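Long-range contacts in putative mandelate racemase (Bordetella bronchiseptica, PDB 3OZY), which is of unknown function but belongs to the enolase superfamily, binds magnesium and probably acts on acid sugars resembling m-xylarate: residues I198-N203 with A221-F226; I217-G222 with G245-I250; R140-S145 with A169-V174. One frame throughout, in Å; residues are numbered along the deposited sequence. Where two conformers were deposited one is given.

Interaction 1: residues I198-N203 with A221-F226; sequences ILVDAN and AGCYWF. With MG (magnesium ion), chain C; ACY (acetic acid), chain I.
Leu199 lies against the indole of Trp225 in the neighbouring parallel strand, and its atoms trace the contact in order. CB begins beside the pyrrole ring, 3.8 Å from Trp225 NE1. CG stands anti to the carbonyl carbon (chi1 -69°), which carries it to 3.9 Å from Trp225 CE2, and there the branches part. Leu199 CD2 settles over one indole face, 3.7 Å from the centroid of the six-membered ring and 28° off its normal, a CH-pi contact; CD1 instead meets Tyr224 CB at 3.7 Å. The indole edge receives Val200 O in its plane.

Two backbone bonds fix the strands on either side of Leu199: Tyr224 N gives to Ile198 O (2.9 Å, 156° at the hydrogen), and Val200 N to Trp225 O (3.1 Å). Past the paired residues, a water that accepts from Ile198 N also lies within bonding distance of Gly222 O. On the other side of the sheet, Val200 CG2 packs 4.0 Å from Cys223 SG while its CG1 approaches the Phe226 ring, with Leu218 of helix 208-220 touching all three residues.

Farther along, Asp201 divides its carboxylate: OD1 accepts from Asn203 N in an Asx turn and from a metal-bound water, and OD2 binds magnesium at 2.3 Å. With Glu227 and Glu254 it forms the three-carboxylate metal site at successive barrel strand ends that marks the enolase superfamily.

Interaction 2: residues I217-G222 with G245-I250; sequences ILDEAG and GTPVRI
Val248 presses one methyl, CG2, into the backbone of the last turn of helix 208-220, lying 3.7 Å from Asp219 CA and 4.2 Å from Leu218 CB. The branch reaches the helix because it is anti to its own carbonyl carbon, and this is the closely fitted, buried part of the contact. Phe226 of strand 225-227 touches both Leu218 and Val248, placing this part against the barrel wall. The helix stops directly afterwards in a Schellman motif: Gly222, with positive phi, returns its N to Asp219 O at 2.9 Å, Cys223 N probably bonds to Leu218 O, and the chain turns into strand 225-227 of the beta-alpha barrel. Residues 245-248 make the corresponding approach from helix 235-242 to the next strand, 249-252.

The side toward solvent, with exposed Pro247 and partly exposed Asp219 and Thr246, has close approaches but no hydrogen bond across. The Asp219 carboxylate meets only carbon here, OD2 coming 3.5 Å from Thr246 CG2 and OD1 3.6 Å from Pro247 CD. Thr246 OG1 (chi1 76°) instead accepts from Val248 N at 3.0 Å, an ST turn, and the same torsion puts CG2 anti to the carbonyl carbon, toward Asp219.

Interaction 3: residues R140-S145 with A169-V174; sequences RAYASS and AAKLKV. With ACY (acetic acid), chain I.
Tyr142 and Lys171 face each other across the first parallel strand pair of the beta-alpha barrel, where strand 139-146, helix 152-164 and strand 169-173 make a beta-alpha-beta unit. The segment axes approach to 4.2 Å and diverge by 26°, a marked twist that suits a closed barrel.

Backbone bonding is concentrated at Ala143. Its N gives to Ala169 O and its O accepts from Lys171 N at 3.0 Å, so both bonds flank Ala170, its bridge partner. The CA of Ala170 adds a longer contact to the same Ala143 O.

Packing contacts occupy both faces of the sheet. Ala143 CB and Ala170 CB meet at 4.0 Å on the side covered by helix 152-164, where Trp162 and Leu159 touch them. Toward the barrel interior Tyr142 CB rests 3.6 Å from Ala169 CB, and the tyrosine ring passes the aliphatic start of Lys171, CE1 lying 3.7 Å from Lys171 CB. Ser145, which follows a cis peptide bond, lays OG along the same lysine chain, 3.3 Å from Lys171 CE.

Polar contacts gather at the lysine ends. The Lys171 chain bends at chi3 (82°), bringing NZ to Tyr142 OH, to which it donates at 2.9 Å; NZ also forms salt bridges with Glu227 and Glu329. Glu329 takes a hydrogen bond from Ser144 as well, so one carboxylate joins the two strands. Lys171 and Lys173 match the paired-lysine (KxK) signature of mandelate racemase relatives. Lys173 NZ reaches Asp201 and Asn203, and donates at 2.8 Å to O of a bound acetate, probably from the crystallisation liquor.

From the N terminus, interaction 3 comes first: the chain leaves strand 139-146, passes through helix 152-164, and the loop closes when 169-174 pairs with 140-145. Interaction 1 then opens in series, taking the chain from 198-203 through helix 208-220 to 221-226. Before that loop is complete interaction 2 begins at 217-222, so the two interleave rather than nest, sharing Ala221 and Gly222, and interaction 2 closes at 245-250. Strands 169-173 and 197-201 are neighbours, joining interactions 3 and 1 through Leu172 N and Leu199 O, 2.8 Å apart; Phe226 N and Arg249 O, also 2.8 Å apart, continue the barrel wall toward strand 249-252.

Interaction 1: residues I198-N203 with A221-F226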
ATOM      1  N   ILE A 198      18.977   1.234 -25.606  1.00  6.89           N
ATOM      2  CA  ILE A 198      18.054   0.131 -25.407  1.00  8.14           C
ATOM      3  C   ILE A 198      17.889  -0.101 -23.916  1.00  6.85           C
ATOM      4  O   ILE A 198      18.868  -0.362 -23.201  1.00  7.98           O
ATOM      5  CB  ILE A 198      18.542  -1.161 -26.112  1.00  8.00           C
ATOM      6  CG1 ILE A 198      18.665  -0.940 -27.626  1.00  8.60           C
ATOM      7  CG2 ILE A 198      17.595  -2.315 -25.829  1.00 10.11           C
ATOM      8  CD1 ILE A 198      19.315  -2.099 -28.369  1.00  8.79           C
ATOM      9  N   LEU A 199      16.648   0.019 -23.461  1.00  6.48           N
ATOM     10  CA  LEU A 199      16.269  -0.165 -22.063  1.00  5.69           C
ATOM     11  C   LEU A 199      15.571  -1.512 -21.939  1.00  6.82           C
ATOM     12  O   LEU A 199      14.964  -1.975 -22.901  1.00  6.94           O
ATOM     13  CB  LEU A 199      15.285   0.932 -21.654  1.00  7.11           C
ATOM     14  CG  LEU A 199      15.792   2.374 -21.538  1.00  6.07           C
ATOM     15  CD1 LEU A 199      16.525   2.885 -22.776  1.00  8.13           C
ATOM     16  CD2 LEU A 199      14.604   3.265 -21.214  1.00  8.61           C
ATOM     17  N   VAL A 200      15.648  -2.139 -20.770  1.00  7.73           N
ATOM     18  CA  VAL A 200      15.020  -3.436 -20.541  1.00  8.21           C
ATOM     19  C   VAL A 200      14.173  -3.363 -19.268  1.00  6.68           C
ATOM     20  O   VAL A 200      14.552  -2.662 -18.315  1.00  8.18           O
ATOM     21  CB  VAL A 200      16.104  -4.530 -20.416  1.00  9.94           C
ATOM     22  CG1 VAL A 200      15.536  -5.815 -19.863  1.00 15.87           C
ATOM     23  CG2 VAL A 200      16.776  -4.769 -21.774  1.00  9.83           C
ATOM     24  N   ASP A 201      13.035  -4.058 -19.254  1.00  6.64           N
ATOM     25  CA  ASP A 201      12.090  -3.991 -18.142  1.00  5.84           C
ATOM     26  C   ASP A 201      11.523  -5.382 -17.892  1.00  6.76           C
ATOM     27  O   ASP A 201      10.848  -5.945 -18.768  1.00  6.70           O
ATOM     28  CB  ASP A 201      10.980  -2.999 -18.512  1.00  6.77           C
ATOM     29  CG  ASP A 201       9.942  -2.818 -17.427  1.00  6.96           C
ATOM     30  OD1 ASP A 201       9.929  -3.572 -16.432  1.00  6.86           O
ATOM     31  OD2 ASP A 201       9.096  -1.909 -17.605  1.00  7.71           O
ATOM     32  N   ALA A 202      11.817  -5.940 -16.712  1.00  6.64           N
ATOM     33  CA  ALA A 202      11.405  -7.299 -16.372  1.00  6.76           C
ATOM     34  C   ALA A 202      10.099  -7.367 -15.579  1.00  5.97           C
ATOM     35  O   ALA A 202       9.641  -8.457 -15.274  1.00  7.18           O
ATOM     36  CB  ALA A 202      12.516  -8.024 -15.606  1.00  7.76           C
ATOM     37  N   ASN A 203       9.505  -6.226 -15.233  1.00  6.99           N
ATOM     38  CA  ASN A 203       8.248  -6.238 -14.476  1.00  6.20           C
ATOM     39  C   ASN A 203       8.283  -7.170 -13.258  1.00  6.73           C
ATOM     40  O   ASN A 203       7.311  -7.881 -12.976  1.00  6.91           O
ATOM     41  CB  ASN A 203       7.060  -6.599 -15.378  1.00  7.63           C
ATOM     42  CG  ASN A 203       6.657  -5.463 -16.284  1.00  8.18           C
ATOM     43  OD1 ASN A 203       7.110  -5.375 -17.429  1.00  8.63           O
ATOM     44  ND2 ASN A 203       5.799  -4.584 -15.781  1.00 10.30           N
ATOM     45  N   ALA A 221      25.337  -5.945 -24.238  1.00  8.19           N
ATOM     46  CA  ALA A 221      24.539  -5.213 -25.230  1.00  9.77           C
ATOM     47  C   ALA A 221      24.520  -3.707 -24.991  1.00 10.17           C
ATOM     48  O   ALA A 221      23.876  -2.964 -25.732  1.00  9.49           O
ATOM     49  CB  ALA A 221      23.106  -5.758 -25.275  1.00 11.23           C
ATOM     50  N   GLY A 222      25.211  -3.252 -23.954  1.00  8.14           N
ATOM     51  CA  GLY A 222      25.285  -1.831 -23.667  1.00  8.33           C
ATOM     52  C   GLY A 222      23.952  -1.194 -23.320  1.00  7.67           C
ATOM     53  O   GLY A 222      23.701  -0.032 -23.639  1.00  8.35           O
ATOM     54  N   CYS A 223      23.096  -1.944 -22.634  1.00  6.49           N
ATOM     55  CA  CYS A 223      21.778  -1.418 -22.277  1.00  7.07           C
ATOM     56  C   CYS A 223      21.840  -0.248 -21.301  1.00  6.98           C
ATOM     57  O   CYS A 223      22.684  -0.203 -20.404  1.00  8.08           O
ATOM     58  CB  CYS A 223      20.892  -2.525 -21.713  1.00  7.54           C
ATOM     59  SG  CYS A 223      20.475  -3.780 -22.925  1.00  9.54           S
ATOM     60  N   TYR A 224      20.923   0.696 -21.468  1.00  6.34           N
ATOM     61  CA  TYR A 224      20.880   1.897 -20.636  1.00  6.88           C
ATOM     62  C   TYR A 224      20.452   1.602 -19.190  1.00  5.54           C
ATOM     63  O   TYR A 224      21.071   2.087 -18.233  1.00  6.34           O
ATOM     64  CB  TYR A 224      19.935   2.921 -21.276  1.00  7.55           C
ATOM     65  CG  TYR A 224      19.990   4.292 -20.648  1.00  7.19           C
ATOM     66  CD1 TYR A 224      20.965   5.217 -21.025  1.00  8.37           C
ATOM     67  CD2 TYR A 224      19.060   4.679 -19.689  1.00  7.74           C
ATOM     68  CE1 TYR A 224      21.014   6.473 -20.447  1.00  7.79           C
ATOM     69  CE2 TYR A 224      19.105   5.934 -19.109  1.00  7.57           C
ATOM     70  CZ  TYR A 224      20.075   6.825 -19.487  1.00  7.15           C
ATOM     71  OH  TYR A 224      20.116   8.073 -18.900  1.00  9.97           O
ATOM     72  N   TRP A 225      19.384   0.826 -19.028  1.00  6.04           N
ATOM     73  CA  TRP A 225      18.924   0.444 -17.701  1.00  5.36           C
ATOM     74  C   TRP A 225      18.213  -0.894 -17.694  1.00  6.27           C
ATOM     75  O   TRP A 225      17.811  -1.391 -18.751  1.00  6.68           O
ATOM     76  CB  TRP A 225      18.093   1.549 -17.027  1.00  6.50           C
ATOM     77  CG  TRP A 225      16.638   1.780 -17.445  1.00  5.71           C
ATOM     78  CD1 TRP A 225      15.660   0.847 -17.722  1.00  7.10           C
ATOM     79  CD2 TRP A 225      16.000   3.056 -17.487  1.00  6.96           C
ATOM     80  NE1 TRP A 225      14.457   1.495 -17.981  1.00  6.73           N
ATOM     81  CE2 TRP A 225      14.647   2.850 -17.835  1.00  5.48           C
ATOM     82  CE3 TRP A 225      16.454   4.364 -17.279  1.00  6.50           C
ATOM     83  CZ2 TRP A 225      13.744   3.914 -17.981  1.00  6.16           C
ATOM     84  CZ3 TRP A 225      15.563   5.414 -17.422  1.00  6.72           C
ATOM     85  CH2 TRP A 225      14.226   5.186 -17.771  1.00  6.97           C
ATOM     86  N   PHE A 226      18.104  -1.457 -16.489  1.00  5.36           N
ATOM     87  CA  PHE A 226      17.441  -2.726 -16.178  1.00  5.49           C
ATOM     88  C   PHE A 226      16.353  -2.342 -15.175  1.00  5.72           C
ATOM     89  O   PHE A 226      16.643  -2.062 -14.002  1.00  6.58           O
ATOM     90  CB  PHE A 226      18.476  -3.645 -15.510  1.00  6.40           C
ATOM     91  CG  PHE A 226      18.077  -5.098 -15.386  1.00  5.45           C
ATOM     92  CD1 PHE A 226      16.903  -5.593 -15.915  1.00  6.12           C
ATOM     93  CD2 PHE A 226      18.950  -5.978 -14.757  1.00  7.08           C
ATOM     94  CE1 PHE A 226      16.605  -6.954 -15.814  1.00  8.32           C
ATOM     95  CE2 PHE A 226      18.666  -7.319 -14.648  1.00  8.34           C
ATOM     96  CZ  PHE A 226      17.490  -7.816 -15.169  1.00  8.41           C
TER
HETATM   97 MG    MG C 390       7.949  -0.582 -16.080  1.00  7.94          MG
HETATM   98  C   ACY I 396       3.213  -2.866 -18.470  1.00 11.67           C
HETATM   99  O   ACY I 396       4.200  -3.612 -18.353  1.00 12.37           O
HETATM  100  OXT ACY I 396       2.866  -2.348 -19.553  1.00 13.89           O
HETATM  101  CH3 ACY I 396       2.371  -2.573 -17.263  1.00 18.45           C
HETATM  102  O   HOH W   1      21.647   1.447 -24.642  1.00  8.39           O
HETATM  103  O   HOH W   2       8.232  -2.394 -14.821  1.00  9.12           O
HETATM  104  O   HOH W   3       5.872  -1.684 -16.407  1.00 12.10           O
HETATM  105  O   HOH W   4       7.133   0.926 -17.715  1.00  9.83           O

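Interaction 2: residues I217-G222 with G245-I250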
ATOM      1  N   ILE A 217      24.292 -10.094 -19.837  0.50  7.36           N
ATOM      2  CA  ILE A 217      23.820  -9.903 -21.208  0.50  7.94           C
ATOM      3  C   ILE A 217      23.580  -8.425 -21.483  0.50  7.55           C
ATOM      4  O   ILE A 217      24.016  -7.885 -22.504  0.50  7.15           O
ATOM      5  CB  ILE A 217      22.495 -10.662 -21.456  0.50  7.96           C
ATOM      6  CG1 ILE A 217      22.678 -12.164 -21.207  0.50 10.25           C
ATOM      7  CG2 ILE A 217      21.967 -10.387 -22.868  0.50  8.43           C
ATOM      8  CD1 ILE A 217      23.695 -12.812 -22.116  0.50 10.81           C
ATOM      9  N   LEU A 218      22.877  -7.767 -20.564  1.00  7.30           N
ATOM     10  CA  LEU A 218      22.538  -6.349 -20.731  1.00  6.01           C
ATOM     11  C   LEU A 218      23.808  -5.513 -20.844  1.00  7.17           C
ATOM     12  O   LEU A 218      23.885  -4.552 -21.613  1.00  6.91           O
ATOM     13  CB  LEU A 218      21.680  -5.829 -19.575  1.00  6.77           C
ATOM     14  CG  LEU A 218      20.456  -6.670 -19.209  1.00  9.62           C
ATOM     15  CD1 LEU A 218      19.623  -5.899 -18.182  1.00  8.94           C
ATOM     16  CD2 LEU A 218      19.616  -7.056 -20.410  1.00 11.64           C
ATOM     17  N   ASP A 219      24.816  -5.884 -20.064  1.00  6.91           N
ATOM     18  CA  ASP A 219      26.103  -5.199 -20.091  1.00  7.09           C
ATOM     19  C   ASP A 219      26.756  -5.384 -21.472  1.00  7.16           C
ATOM     20  O   ASP A 219      27.164  -4.418 -22.112  1.00  7.97           O
ATOM     21  CB  ASP A 219      26.953  -5.778 -18.950  1.00  7.01           C
ATOM     22  CG  ASP A 219      28.241  -5.024 -18.700  1.00  9.78           C
ATOM     23  OD1 ASP A 219      28.528  -4.023 -19.379  1.00 10.99           O
ATOM     24  OD2 ASP A 219      28.976  -5.460 -17.792  1.00 10.71           O
ATOM     25  N   GLU A 220      26.804  -6.622 -21.937  1.00  7.90           N
ATOM     26  CA  GLU A 220      27.340  -6.930 -23.257  1.00  9.32           C
ATOM     27  C   GLU A 220      26.657  -6.103 -24.351  1.00  9.44           C
ATOM     28  O   GLU A 220      27.322  -5.609 -25.277  1.00 11.06           O
ATOM     29  CB  GLU A 220      27.147  -8.424 -23.527  1.00 10.38           C
ATOM     30  CG  GLU A 220      27.496  -8.896 -24.931  1.00 18.13           C
ATOM     31  CD  GLU A 220      26.951 -10.291 -25.211  1.00 33.22           C
ATOM     32  OE1 GLU A 220      26.934 -11.125 -24.279  1.00 31.49           O
ATOM     33  OE2 GLU A 220      26.531 -10.555 -26.359  1.00 39.24           O
ATOM     34  N   ALA A 221      25.337  -5.945 -24.238  1.00  8.19           N
ATOM     35  CA  ALA A 221      24.539  -5.213 -25.230  1.00  9.77           C
ATOM     36  C   ALA A 221      24.520  -3.707 -24.991  1.00 10.17           C
ATOM     37  O   ALA A 221      23.876  -2.964 -25.732  1.00  9.49           O
ATOM     38  CB  ALA A 221      23.106  -5.758 -25.275  1.00 11.23           C
ATOM     39  N   GLY A 222      25.211  -3.252 -23.954  1.00  8.14           N
ATOM     40  CA  GLY A 222      25.285  -1.831 -23.667  1.00  8.33           C
ATOM     41  C   GLY A 222      23.952  -1.194 -23.320  1.00  7.67           C
ATOM     42  O   GLY A 222      23.701  -0.032 -23.639  1.00  8.35           O
ATOM     43  N   GLY A 245      28.787  -3.282 -10.466  1.00  8.52           N
ATOM     44  CA  GLY A 245      29.568  -2.188 -11.021  1.00 10.99           C
ATOM     45  C   GLY A 245      29.540  -2.080 -12.534  1.00 10.17           C
ATOM     46  O   GLY A 245      30.499  -1.613 -13.144  1.00  9.76           O
ATOM     47  N   THR A 246      28.445  -2.497 -13.156  1.00  8.03           N
ATOM     48  CA  THR A 246      28.349  -2.380 -14.606  1.00  7.64           C
ATOM     49  C   THR A 246      27.854  -0.993 -14.994  1.00  7.53           C
ATOM     50  O   THR A 246      27.351  -0.250 -14.157  1.00  8.02           O
ATOM     51  CB  THR A 246      27.368  -3.405 -15.215  1.00  7.36           C
ATOM     52  OG1 THR A 246      26.017  -2.986 -14.980  1.00  7.28           O
ATOM     53  CG2 THR A 246      27.602  -4.821 -14.669  1.00  7.92           C
ATOM     54  N   PRO A 247      28.004  -0.633 -16.273  1.00  6.86           N
ATOM     55  CA  PRO A 247      27.435   0.638 -16.737  1.00  7.00           C
ATOM     56  C   PRO A 247      25.920   0.593 -16.932  1.00  7.27           C
ATOM     57  O   PRO A 247      25.348   1.600 -17.351  1.00  8.61           O
ATOM     58  CB  PRO A 247      28.139   0.868 -18.084  1.00  7.83           C
ATOM     59  CG  PRO A 247      29.391   0.017 -18.010  1.00  7.96           C
ATOM     60  CD  PRO A 247      28.958  -1.196 -17.241  1.00  7.18           C
ATOM     61  N   VAL A 248      25.288  -0.543 -16.642  1.00  7.30           N
ATOM     62  CA  VAL A 248      23.835  -0.653 -16.777  1.00  6.26           C
ATOM     63  C   VAL A 248      23.174  -0.155 -15.497  1.00  6.58           C
ATOM     64  O   VAL A 248      23.474  -0.646 -14.405  1.00  7.12           O
ATOM     65  CB  VAL A 248      23.396  -2.120 -17.025  1.00  6.85           C
ATOM     66  CG1 VAL A 248      21.891  -2.203 -17.247  1.00  8.09           C
ATOM     67  CG2 VAL A 248      24.129  -2.729 -18.218  1.00  6.86           C
ATOM     68  N   ARG A 249      22.292   0.833 -15.622  1.00  5.55           N
ATOM     69  CA  ARG A 249      21.621   1.405 -14.457  1.00  6.44           C
ATOM     70  C   ARG A 249      20.558   0.456 -13.917  1.00  5.98           C
ATOM     71  O   ARG A 249      19.813  -0.141 -14.699  1.00  6.75           O
ATOM     72  CB  ARG A 249      20.961   2.722 -14.849  1.00  6.24           C
ATOM     73  CG  ARG A 249      21.935   3.786 -15.311  1.00  6.88           C
ATOM     74  CD  ARG A 249      21.258   4.798 -16.241  1.00  7.88           C
ATOM     75  NE  ARG A 249      22.223   5.776 -16.738  1.00  8.04           N
ATOM     76  CZ  ARG A 249      23.064   5.547 -17.738  1.00  7.79           C
ATOM     77  NH1 ARG A 249      23.034   4.385 -18.376  1.00  8.54           N
ATOM     78  NH2 ARG A 249      23.929   6.488 -18.111  1.00 10.48           N
ATOM     79  N   ILE A 250      20.476   0.328 -12.596  1.00  5.69           N
ATOM     80  CA  ILE A 250      19.382  -0.407 -11.971  1.00  5.84           C
ATOM     81  C   ILE A 250      18.238   0.577 -11.703  1.00  5.92           C
ATOM     82  O   ILE A 250      18.411   1.568 -10.977  1.00  6.91           O
ATOM     83  CB  ILE A 250      19.846  -1.113 -10.679  1.00  7.40           C
ATOM     84  CG1 ILE A 250      21.040  -2.034 -10.973  1.00  6.60           C
ATOM     85  CG2 ILE A 250      18.697  -1.891 -10.020  1.00  8.41           C
ATOM     86  CD1 ILE A 250      20.804  -3.031 -12.109  1.00  8.52           C
TER

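Interaction 3: residues R140-S145 with A169-V174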
ATOM      1  N   ARG A 140      14.345  14.334 -24.379  1.00  8.23           N
ATOM      2  CA  ARG A 140      14.554  13.079 -25.098  1.00 10.00           C
ATOM      3  C   ARG A 140      13.604  11.985 -24.612  1.00  9.44           C
ATOM      4  O   ARG A 140      13.548  11.688 -23.409  1.00  8.92           O
ATOM      5  CB  ARG A 140      15.998  12.610 -24.946  1.00 10.47           C
ATOM      6  CG  ARG A 140      16.280  11.343 -25.724  1.00 11.42           C
ATOM      7  CD  ARG A 140      17.516  10.662 -25.205  1.00 27.76           C
ATOM      8  NE  ARG A 140      18.058   9.729 -26.183  1.00 21.76           N
ATOM      9  CZ  ARG A 140      19.204   9.090 -26.025  1.00 17.71           C
ATOM     10  NH1 ARG A 140      19.916   9.294 -24.923  1.00 35.74           N
ATOM     11  NH2 ARG A 140      19.642   8.257 -26.962  1.00 27.50           N
ATOM     12  N   ALA A 141      12.858  11.399 -25.548  1.00  8.44           N
ATOM     13  CA  ALA A 141      11.859  10.377 -25.235  1.00  8.18           C
ATOM     14  C   ALA A 141      12.320   8.985 -25.644  1.00  8.19           C
ATOM     15  O   ALA A 141      13.213   8.823 -26.490  1.00  9.08           O
ATOM     16  CB  ALA A 141      10.531  10.697 -25.920  1.00  8.09           C
ATOM     17  N   TYR A 142      11.711   7.972 -25.047  1.00  6.49           N
ATOM     18  CA  TYR A 142      11.917   6.610 -25.492  1.00  7.48           C
ATOM     19  C   TYR A 142      10.585   5.944 -25.767  1.00  6.39           C
ATOM     20  O   TYR A 142       9.582   6.249 -25.121  1.00  7.39           O
ATOM     21  CB  TYR A 142      12.746   5.799 -24.494  1.00  7.03           C
ATOM     22  CG  TYR A 142      12.081   5.356 -23.195  1.00  6.87           C
ATOM     23  CD1 TYR A 142      11.328   4.183 -23.136  1.00  7.40           C
ATOM     24  CD2 TYR A 142      12.288   6.060 -22.006  1.00  5.96           C
ATOM     25  CE1 TYR A 142      10.774   3.740 -21.939  1.00  6.37           C
ATOM     26  CE2 TYR A 142      11.727   5.632 -20.808  1.00  7.14           C
ATOM     27  CZ  TYR A 142      10.975   4.472 -20.778  1.00  6.17           C
ATOM     28  OH  TYR A 142      10.420   4.009 -19.590  1.00  7.34           O
ATOM     29  N   ALA A 143      10.593   5.016 -26.718  1.00  7.77           N
ATOM     30  CA  ALA A 143       9.388   4.303 -27.116  1.00  6.81           C
ATOM     31  C   ALA A 143       9.130   3.171 -26.134  1.00  6.84           C
ATOM     32  O   ALA A 143       9.957   2.267 -25.986  1.00  7.69           O
ATOM     33  CB  ALA A 143       9.547   3.754 -28.540  1.00  7.96           C
ATOM     34  N   SER A 144       7.973   3.220 -25.483  1.00  6.82           N
ATOM     35  CA  SER A 144       7.620   2.257 -24.456  1.00  6.81           C
ATOM     36  C   SER A 144       6.396   1.452 -24.909  1.00  7.38           C
ATOM     37  O   SER A 144       5.321   2.035 -25.034  1.00  7.53           O
ATOM     38  CB  SER A 144       7.295   3.027 -23.171  1.00  8.27           C
ATOM     39  OG  SER A 144       7.003   2.147 -22.104  1.00  7.60           O
ATOM     40  N   SER A 145       6.510   0.147 -25.183  1.00  7.16           N
ATOM     41  CA  SER A 145       7.727  -0.664 -25.220  1.00  7.06           C
ATOM     42  C   SER A 145       7.506  -1.735 -26.283  1.00  7.52           C
ATOM     43  O   SER A 145       6.404  -1.873 -26.813  1.00  8.78           O
ATOM     44  CB  SER A 145       7.940  -1.399 -23.893  1.00  6.60           C
ATOM     45  OG  SER A 145       8.271  -0.512 -22.838  1.00  7.59           O
ATOM     46  N   ALA A 169      15.697   6.040 -28.545  1.00  8.60           N
ATOM     47  CA  ALA A 169      15.736   5.117 -27.417  1.00  8.09           C
ATOM     48  C   ALA A 169      14.425   4.345 -27.379  1.00  7.27           C
ATOM     49  O   ALA A 169      13.384   4.853 -27.803  1.00  8.00           O
ATOM     50  CB  ALA A 169      15.921   5.893 -26.108  1.00  8.73           C
ATOM     51  N   ALA A 170      14.465   3.118 -26.868  1.00  6.98           N
ATOM     52  CA  ALA A 170      13.259   2.309 -26.744  1.00  6.92           C
ATOM     53  C   ALA A 170      13.484   1.248 -25.680  1.00  7.56           C
ATOM     54  O   ALA A 170      14.624   0.958 -25.316  1.00  7.28           O
ATOM     55  CB  ALA A 170      12.906   1.655 -28.079  1.00  7.59           C
ATOM     56  N   LYS A 171      12.390   0.671 -25.201  1.00  6.36           N
ATOM     57  CA  LYS A 171      12.429  -0.300 -24.114  1.00  6.43           C
ATOM     58  C   LYS A 171      11.861  -1.651 -24.542  1.00  8.23           C
ATOM     59  O   LYS A 171      10.875  -1.721 -25.282  1.00  7.99           O
ATOM     60  CB  LYS A 171      11.658   0.254 -22.906  1.00  6.63           C
ATOM     61  CG  LYS A 171      11.777  -0.572 -21.613  1.00  6.57           C
ATOM     62  CD  LYS A 171      11.456   0.254 -20.372  1.00  6.61           C
ATOM     63  CE  LYS A 171       9.966   0.361 -20.129  1.00  5.23           C
ATOM     64  NZ  LYS A 171       9.702   1.260 -18.959  1.00  6.59           N
ATOM     65  N   LEU A 172      12.495  -2.718 -24.062  1.00  6.77           N
ATOM     66  CA  LEU A 172      12.084  -4.099 -24.295  1.00  6.40           C
ATOM     67  C   LEU A 172      11.599  -4.753 -23.009  1.00  6.61           C
ATOM     68  O   LEU A 172      12.281  -4.690 -21.978  1.00  7.36           O
ATOM     69  CB  LEU A 172      13.270  -4.910 -24.821  1.00  8.35           C
ATOM     70  CG  LEU A 172      13.025  -6.413 -25.002  1.00  7.57           C
ATOM     71  CD1 LEU A 172      12.078  -6.656 -26.188  1.00  9.17           C
ATOM     72  CD2 LEU A 172      14.347  -7.158 -25.203  1.00  8.99           C
ATOM     73  N   LYS A 173      10.430  -5.378 -23.057  1.00  6.49           N
ATOM     74  CA  LYS A 173       9.953  -6.184 -21.941  1.00  7.08           C
ATOM     75  C   LYS A 173      10.595  -7.566 -21.955  1.00  6.92           C
ATOM     76  O   LYS A 173      10.678  -8.212 -23.006  1.00  8.11           O
ATOM     77  CB  LYS A 173       8.437  -6.330 -22.023  1.00  7.86           C
ATOM     78  CG  LYS A 173       7.681  -5.022 -21.966  1.00  7.76           C
ATOM     79  CD  LYS A 173       7.800  -4.399 -20.577  1.00  8.37           C
ATOM     80  CE  LYS A 173       6.858  -3.225 -20.421  1.00  9.83           C
ATOM     81  NZ  LYS A 173       6.759  -2.790 -18.996  1.00 11.04           N
ATOM     82  N   VAL A 174      11.017  -8.028 -20.785  1.00  7.01           N
ATOM     83  CA  VAL A 174      11.677  -9.318 -20.641  1.00  7.73           C
ATOM     84  C   VAL A 174      11.158 -10.025 -19.392  1.00  8.66           C
ATOM     85  O   VAL A 174      10.325  -9.492 -18.652  1.00  8.40           O
ATOM     86  CB  VAL A 174      13.206  -9.144 -20.511  1.00  7.70           C
ATOM     87  CG1 VAL A 174      13.779  -8.404 -21.726  1.00  8.85           C
ATOM     88  CG2 VAL A 174      13.563  -8.410 -19.206  1.00  7.73           C
TER
HETATM   89  C   ACY I 396       3.213  -2.866 -18.470  1.00 11.67           C
HETATM   90  O   ACY I 396       4.200  -3.612 -18.353  1.00 12.37           O
HETATM   91  OXT ACY I 396       2.866  -2.348 -19.553  1.00 13.89           O
HETATM   92  CH3 ACY I 396       2.371  -2.573 -17.263  1.00 18.45           C